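Local coordinates for WbbZ protein (Klebsiella pneumoniae subsp. pneumoniae NTUH-K2044, PDB 6X1L), which is of unknown function but belongs to the polysaccharide pyruvyl transferase family and may attach pyruvyl groups to a bacterial surface polysaccharide, at residues Asp12-Leu15 / Lys16-Leu20; Glu139-Lys142 / Asn143-Thr147; Ile114-Ile117 / Asp118-Val122. All coordinates share one frame; numbering follows the deposited sequence.

Contact 1: Asp12-Leu15 / Lys16-Leu20; sequences DLLL and KSYHL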
# COMPACT_ATOMS: atom_id res chain seq x y z
N ASP A 12 16.74 -4.49 24.01
CA ASP A 12 17.89 -4.52 23.12
C ASP A 12 18.96 -5.48 23.62
O ASP A 12 19.38 -6.40 22.91
CB ASP A 12 18.47 -3.11 22.98
CG ASP A 12 17.47 -2.11 22.41
OD1 ASP A 12 16.38 -2.52 21.97
OD2 ASP A 12 17.78 -0.90 22.41
N LEU A 13 19.40 -5.29 24.87
CA LEU A 13 20.46 -6.13 25.42
C LEU A 13 20.06 -7.60 25.42
O LEU A 13 20.88 -8.48 25.13
CB LEU A 13 20.80 -5.67 26.84
CG LEU A 13 21.34 -4.25 26.97
CD1 LEU A 13 21.38 -3.80 28.42
CD2 LEU A 13 22.72 -4.14 26.33
N LEU A 14 18.79 -7.88 25.72
CA LEU A 14 18.33 -9.27 25.80
C LEU A 14 18.42 -9.96 24.44
O LEU A 14 18.96 -11.07 24.34
CB LEU A 14 16.90 -9.29 26.33
CG LEU A 14 16.34 -10.60 26.88
CD1 LEU A 14 17.20 -11.13 28.02
CD2 LEU A 14 14.93 -10.34 27.36
N LEU A 15 17.88 -9.33 23.39
CA LEU A 15 17.95 -9.98 22.09
C LEU A 15 19.39 -10.06 21.58
O LEU A 15 19.76 -11.05 20.94
CB LEU A 15 17.05 -9.26 21.09
CG LEU A 15 15.63 -9.83 21.11
CD1 LEU A 15 14.64 -8.92 20.45
CD2 LEU A 15 15.59 -11.20 20.45
N LYS A 16 20.21 -9.05 21.87
CA LYS A 16 21.62 -9.15 21.53
C LYS A 16 22.30 -10.29 22.28
O LYS A 16 23.21 -10.94 21.74
CB LYS A 16 22.33 -7.82 21.81
CG LYS A 16 21.89 -6.70 20.88
CD LYS A 16 22.95 -5.63 20.72
CE LYS A 16 22.85 -4.57 21.80
NZ LYS A 16 23.66 -3.37 21.44
N SER A 17 21.87 -10.57 23.51
CA SER A 17 22.43 -11.69 24.26
C SER A 17 22.09 -13.02 23.60
O SER A 17 22.96 -13.89 23.47
CB SER A 17 21.92 -11.66 25.70
OG SER A 17 22.42 -12.76 26.43
N TYR A 18 20.84 -13.18 23.15
CA TYR A 18 20.46 -14.40 22.45
C TYR A 18 21.21 -14.54 21.13
O TYR A 18 21.50 -15.66 20.69
CB TYR A 18 18.96 -14.42 22.18
CG TYR A 18 18.10 -14.43 23.42
CD1 TYR A 18 18.39 -15.27 24.49
CD2 TYR A 18 16.98 -13.61 23.51
CE1 TYR A 18 17.59 -15.28 25.62
CE2 TYR A 18 16.18 -13.62 24.63
CZ TYR A 18 16.49 -14.45 25.68
OH TYR A 18 15.68 -14.45 26.79
N HIS A 19 21.53 -13.42 20.48
CA HIS A 19 22.17 -13.47 19.17
C HIS A 19 23.60 -13.99 19.26
O HIS A 19 24.11 -14.58 18.30
CB HIS A 19 22.15 -12.08 18.53
CG HIS A 19 22.45 -12.09 17.06
ND1 HIS A 19 23.70 -11.81 16.56
CD2 HIS A 19 21.66 -12.33 15.99
CE1 HIS A 19 23.67 -11.88 15.24
NE2 HIS A 19 22.45 -12.19 14.87
N LEU A 20 24.26 -13.79 20.40
CA LEU A 20 25.60 -14.34 20.57
C LEU A 20 25.58 -15.86 20.59
O LEU A 20 26.52 -16.50 20.12
CB LEU A 20 26.23 -13.81 21.86
CG LEU A 20 26.54 -12.31 21.88
CD1 LEU A 20 26.91 -11.87 23.29
CD2 LEU A 20 27.67 -11.99 20.91

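Contact 2: Glu139-Lys142 / Asn143-Thr147; sequences EPNK and NVFIT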
# COMPACT_ATOMS: atom_id res chain seq x y z
N GLU A 139 8.24 -17.49 34.38
CA GLU A 139 9.05 -16.78 35.35
C GLU A 139 9.43 -15.41 34.81
O GLU A 139 10.20 -15.34 33.84
CB GLU A 139 10.30 -17.57 35.70
CG GLU A 139 11.27 -16.84 36.60
CD GLU A 139 12.15 -17.78 37.39
OE1 GLU A 139 11.94 -19.01 37.29
OE2 GLU A 139 13.06 -17.30 38.10
N PRO A 140 8.94 -14.32 35.40
CA PRO A 140 9.28 -12.98 34.88
C PRO A 140 10.78 -12.77 34.84
O PRO A 140 11.52 -13.18 35.74
CB PRO A 140 8.60 -12.04 35.88
CG PRO A 140 7.49 -12.84 36.46
CD PRO A 140 8.01 -14.25 36.54
N ASN A 141 11.23 -12.12 33.76
CA ASN A 141 12.63 -11.80 33.48
C ASN A 141 13.47 -13.02 33.16
O ASN A 141 14.71 -12.92 33.10
CB ASN A 141 13.27 -10.99 34.61
CG ASN A 141 12.82 -9.54 34.61
OD1 ASN A 141 12.44 -9.00 33.57
ND2 ASN A 141 12.85 -8.91 35.77
N LYS A 142 12.85 -14.18 32.91
CA LYS A 142 13.57 -15.36 32.44
C LYS A 142 12.96 -15.90 31.15
O LYS A 142 13.66 -16.04 30.14
CB LYS A 142 13.59 -16.44 33.52
CG LYS A 142 14.25 -17.73 33.06
CD LYS A 142 14.59 -18.64 34.22
CE LYS A 142 15.39 -19.85 33.74
NZ LYS A 142 15.95 -20.62 34.89
N ASN A 143 11.66 -16.21 31.17
CA ASN A 143 10.98 -16.67 29.97
C ASN A 143 9.68 -15.93 29.71
O ASN A 143 8.93 -16.32 28.81
CB ASN A 143 10.73 -18.18 30.02
CG ASN A 143 9.96 -18.60 31.25
OD1 ASN A 143 9.66 -17.78 32.12
ND2 ASN A 143 9.64 -19.89 31.34
N VAL A 144 9.38 -14.88 30.47
CA VAL A 144 8.27 -13.98 30.14
C VAL A 144 8.70 -12.56 30.48
O VAL A 144 9.30 -12.32 31.54
CB VAL A 144 6.96 -14.36 30.86
CG1 VAL A 144 7.11 -14.31 32.38
CG2 VAL A 144 5.82 -13.46 30.40
N PHE A 145 8.43 -11.62 29.57
CA PHE A 145 8.83 -10.23 29.70
C PHE A 145 7.69 -9.35 29.20
O PHE A 145 6.82 -9.80 28.45
CB PHE A 145 10.10 -9.89 28.90
CG PHE A 145 11.27 -10.79 29.19
CD1 PHE A 145 12.29 -10.37 30.03
CD2 PHE A 145 11.36 -12.04 28.60
CE1 PHE A 145 13.37 -11.18 30.28
CE2 PHE A 145 12.44 -12.86 28.86
CZ PHE A 145 13.45 -12.43 29.70
N ILE A 146 7.71 -8.08 29.61
CA ILE A 146 6.73 -7.11 29.17
C ILE A 146 7.47 -5.90 28.59
O ILE A 146 8.46 -5.44 29.17
CB ILE A 146 5.79 -6.69 30.31
CG1 ILE A 146 4.73 -5.69 29.81
CG2 ILE A 146 6.57 -6.11 31.49
CD1 ILE A 146 3.58 -5.50 30.76
N THR A 147 6.99 -5.41 27.45
CA THR A 147 7.60 -4.26 26.81
C THR A 147 6.64 -3.76 25.74
O THR A 147 5.63 -4.41 25.44
CB THR A 147 8.98 -4.60 26.22
OG1 THR A 147 9.60 -3.41 25.71
CG2 THR A 147 8.87 -5.64 25.13

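Contact 3: Ile114-Ile117 / Asp118-Val122; sequences INNI and DKFVV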
# COMPACT_ATOMS: atom_id res chain seq x y z
N ILE A 114 1.42 -23.93 28.54
CA ILE A 114 1.77 -24.79 29.66
C ILE A 114 2.66 -25.94 29.19
O ILE A 114 3.66 -26.27 29.84
CB ILE A 114 0.50 -25.31 30.36
CG1 ILE A 114 -0.20 -24.16 31.09
CG2 ILE A 114 0.83 -26.45 31.33
CD1 ILE A 114 -1.60 -24.48 31.55
N ASN A 115 2.33 -26.55 28.06
CA ASN A 115 3.06 -27.73 27.60
C ASN A 115 4.35 -27.40 26.85
O ASN A 115 5.10 -28.33 26.53
CB ASN A 115 2.16 -28.60 26.72
CG ASN A 115 1.18 -29.42 27.54
OD1 ASN A 115 1.51 -29.91 28.62
ND2 ASN A 115 -0.03 -29.58 27.02
N ASN A 116 4.63 -26.13 26.58
CA ASN A 116 5.86 -25.74 25.90
C ASN A 116 6.64 -24.71 26.71
O ASN A 116 7.39 -23.90 26.16
CB ASN A 116 5.57 -25.20 24.50
CG ASN A 116 4.80 -26.18 23.64
OD1 ASN A 116 5.37 -27.13 23.10
ND2 ASN A 116 3.50 -25.96 23.51
N ILE A 117 6.47 -24.73 28.04
CA ILE A 117 7.08 -23.72 28.89
C ILE A 117 8.61 -23.76 28.81
O ILE A 117 9.27 -22.73 28.99
CB ILE A 117 6.58 -23.88 30.34
CG1 ILE A 117 7.03 -22.71 31.22
CG2 ILE A 117 7.05 -25.21 30.93
CD1 ILE A 117 6.35 -22.66 32.58
N ASP A 118 9.19 -24.92 28.51
CA ASP A 118 10.64 -25.04 28.46
C ASP A 118 11.25 -24.53 27.17
O ASP A 118 12.47 -24.41 27.09
CB ASP A 118 11.05 -26.50 28.69
CG ASP A 118 11.08 -26.87 30.16
OD1 ASP A 118 10.02 -27.25 30.71
OD2 ASP A 118 12.17 -26.78 30.78
N LYS A 119 10.44 -24.22 26.15
CA LYS A 119 10.97 -23.70 24.90
C LYS A 119 10.54 -22.28 24.59
O LYS A 119 11.18 -21.64 23.75
CB LYS A 119 10.57 -24.62 23.73
CG LYS A 119 10.81 -26.09 24.02
CD LYS A 119 10.78 -26.93 22.75
CE LYS A 119 12.00 -26.67 21.89
NZ LYS A 119 12.02 -27.56 20.70
N PHE A 120 9.50 -21.77 25.24
CA PHE A 120 8.95 -20.46 24.94
C PHE A 120 9.67 -19.36 25.72
O PHE A 120 9.92 -19.49 26.92
CB PHE A 120 7.46 -20.40 25.28
CG PHE A 120 6.56 -20.85 24.17
CD1 PHE A 120 6.94 -20.71 22.85
CD2 PHE A 120 5.32 -21.39 24.45
CE1 PHE A 120 6.09 -21.12 21.83
CE2 PHE A 120 4.47 -21.80 23.44
CZ PHE A 120 4.86 -21.66 22.13
N VAL A 121 9.98 -18.27 25.02
CA VAL A 121 10.34 -17.00 25.64
C VAL A 121 9.33 -15.99 25.13
O VAL A 121 9.31 -15.68 23.93
CB VAL A 121 11.78 -16.59 25.32
CG1 VAL A 121 12.11 -15.26 25.99
CG2 VAL A 121 12.76 -17.67 25.78
N VAL A 122 8.48 -15.49 26.02
CA VAL A 122 7.29 -14.74 25.63
C VAL A 122 7.48 -13.28 25.99
O VAL A 122 7.69 -12.94 27.16
CB VAL A 122 6.02 -15.30 26.30
CG1 VAL A 122 4.79 -14.60 25.73
CG2 VAL A 122 5.93 -16.80 26.11

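Contact 1: Asp12-Leu15 / Lys16-Leu20
Leu14 and Tyr18 run alongside one another in the same direction, one helical turn apart, and they make the main apolar contact here. With chi1 of Leu14 at -162°, its CG is opposite the backbone N and comes to 3.8 Å from Tyr18 CE2, while CD1 reaches toward the hydroxyl end of the ring. Leu15 adds a looser touch, its CD2 standing 4.1 Å from Tyr18 CD2. The carbonyl oxygen Leu14 O sits over one face of the Tyr18 ring, 3.3 Å from CD2. The two leucines and the tyrosine ring turn apolar surface to the parallel sheet, as a helix covering it needs: Leu15 meets Met102, Leu14 meets Phe123, and Tyr18 meets Ile100 and Val121. This Rossmann-like layering is consistent with the GT-B clan of its family. Backbone hydrogen bonds set the spacing. Lys16 N donates to Asp12 O (3.0 Å, 167° at the hydrogen), Tyr18 N to Leu14 O (3.1 Å), and the Ser17 N to Leu13 O and His19 N to Leu15 O bonds continue the series. Among the polar side chains, Lys16 lays its CG 3.2 Å from Asp12 O, but its ammonium stays apart from the Asp12 carboxylate, which forms a salt bridge with Arg48. His19 uses NE2 to bind Thr52 O.

Contact 2: Glu139-Lys142 / Asn143-Thr147
A type II beta-turn at Glu139-Lys142 delivers the chain into strand 144-146, an edge strand of the parallel sheet within this chain. Pro140 and Asn141 hold its two central positions. Proline is suited to the first by its fixed phi, and asparagine to the second because it tolerates the positive phi (69°) found there. Glu139 O accepts twice: from Lys142 N at 3.0 Å, which closes the turn, and from Asn143 N at 3.2 Å, in the carbonyl plane.

The side chain of Asn143 folds back to complete the grip. Its chi1 of 55° sets CG between its own backbone N and carbonyl carbon, which carries OD1 to within 2.7 Å of Glu139 N; the donor lies in the amide plane, on a lone pair of OD1. Residues 139 and 143 are thus paired by two hydrogen bonds running in opposite senses. Asparagine suits the place, its short side chain being able to put a carbonyl oxygen beside a nearby backbone N-H. Farther on, Asn141 N donates to Val144 O (2.9 Å) as part of the single beta bridge between Pro140 and Val144, and Pro140 CA adds a C-H...O contact to the same oxygen. Val144 CG1 rests near the Pro140 ring, and the Val144 side chain also touches Phe130 and Ile133 of helix 127-135.

The Phe145 ring lies against the backbone of Asn141 and Lys142, with Phe145 CE1 3.3 Å from Asn141 CA. Asn141 N stands over one face, displaced toward the rim, and the ring also stacks with Phe123. The Asn141 and Phe145 side chains cross at about a right angle, with the amide and ring planes 44° apart; Asn141 OD1, held by Lys10 NZ, lies 3.8 Å from Phe145 CD1. At the ring's far end, Phe145 CZ is 3.6 Å from Lys142 O.

Contact 3: Ile114-Ile117 / Asp118-Val122
Asp118 crosses the side chain of Ile117, bringing its OD1 to 3.6 Å from Ile117 CG2; the acid, at the exposed bend, is well placed for solvent. The bend is a type I beta-turn with Ile117 and Asp118 in its central positions. Lys119 ends it: Lys119 N donates to Asn116 O at 3.1 Å, from well above the carbonyl plane (55° out of it). Asn116 suits its place through its amide, for with CG anti to its own carbonyl carbon (chi1 -56°) the side chain can turn ND2 back to donate to Leu112 O. The long lysine chain then leads away to the backbone oxygens of Phe96 and Ile93, both bound by NZ. This turn is the connection from helix to second strand in the beta-alpha-beta unit 98-104, 110-115, 120-124. Phe120 opens the strand and uses the same acceptor, Phe120 N lying 3.1 Å from Asn116 O and nearly in line with its C=O, so that two amides approach one oxygen from different directions. Its side chain swings back toward the turn, where CE2 meets Asn116 CB at 3.7 Å; the ring meets that of Phe113, and the side chain also touches Tyr138, an apolar setting that suits phenylalanine.

Contact 1 lies within one helix, whereas contacts 2 and 3 are turns that feed neighbouring strands of the same sheet. Accordingly, contact 1 combines regular backbone bonding with apolar side chains pressed on that sheet, contact 2 relies on an asparagine side chain as well as backbone amides, and contact 3 gathers its bonds on one carbonyl. Contacts 1 and 2 are partly buried; contact 3 is nearer the surface. Contacts 2 and 3 meet by strand pairing, Phe145 N being 2.8 Å from Val122 O and Asn143 O 2.9 Å from Val122 N, both probable hydrogen bonds. Contact 1 packs on both from helix 6-21: Leu14 CD2 lies 3.4 Å from Phe145 CE1, and Tyr18 OH touches Val121 CG1.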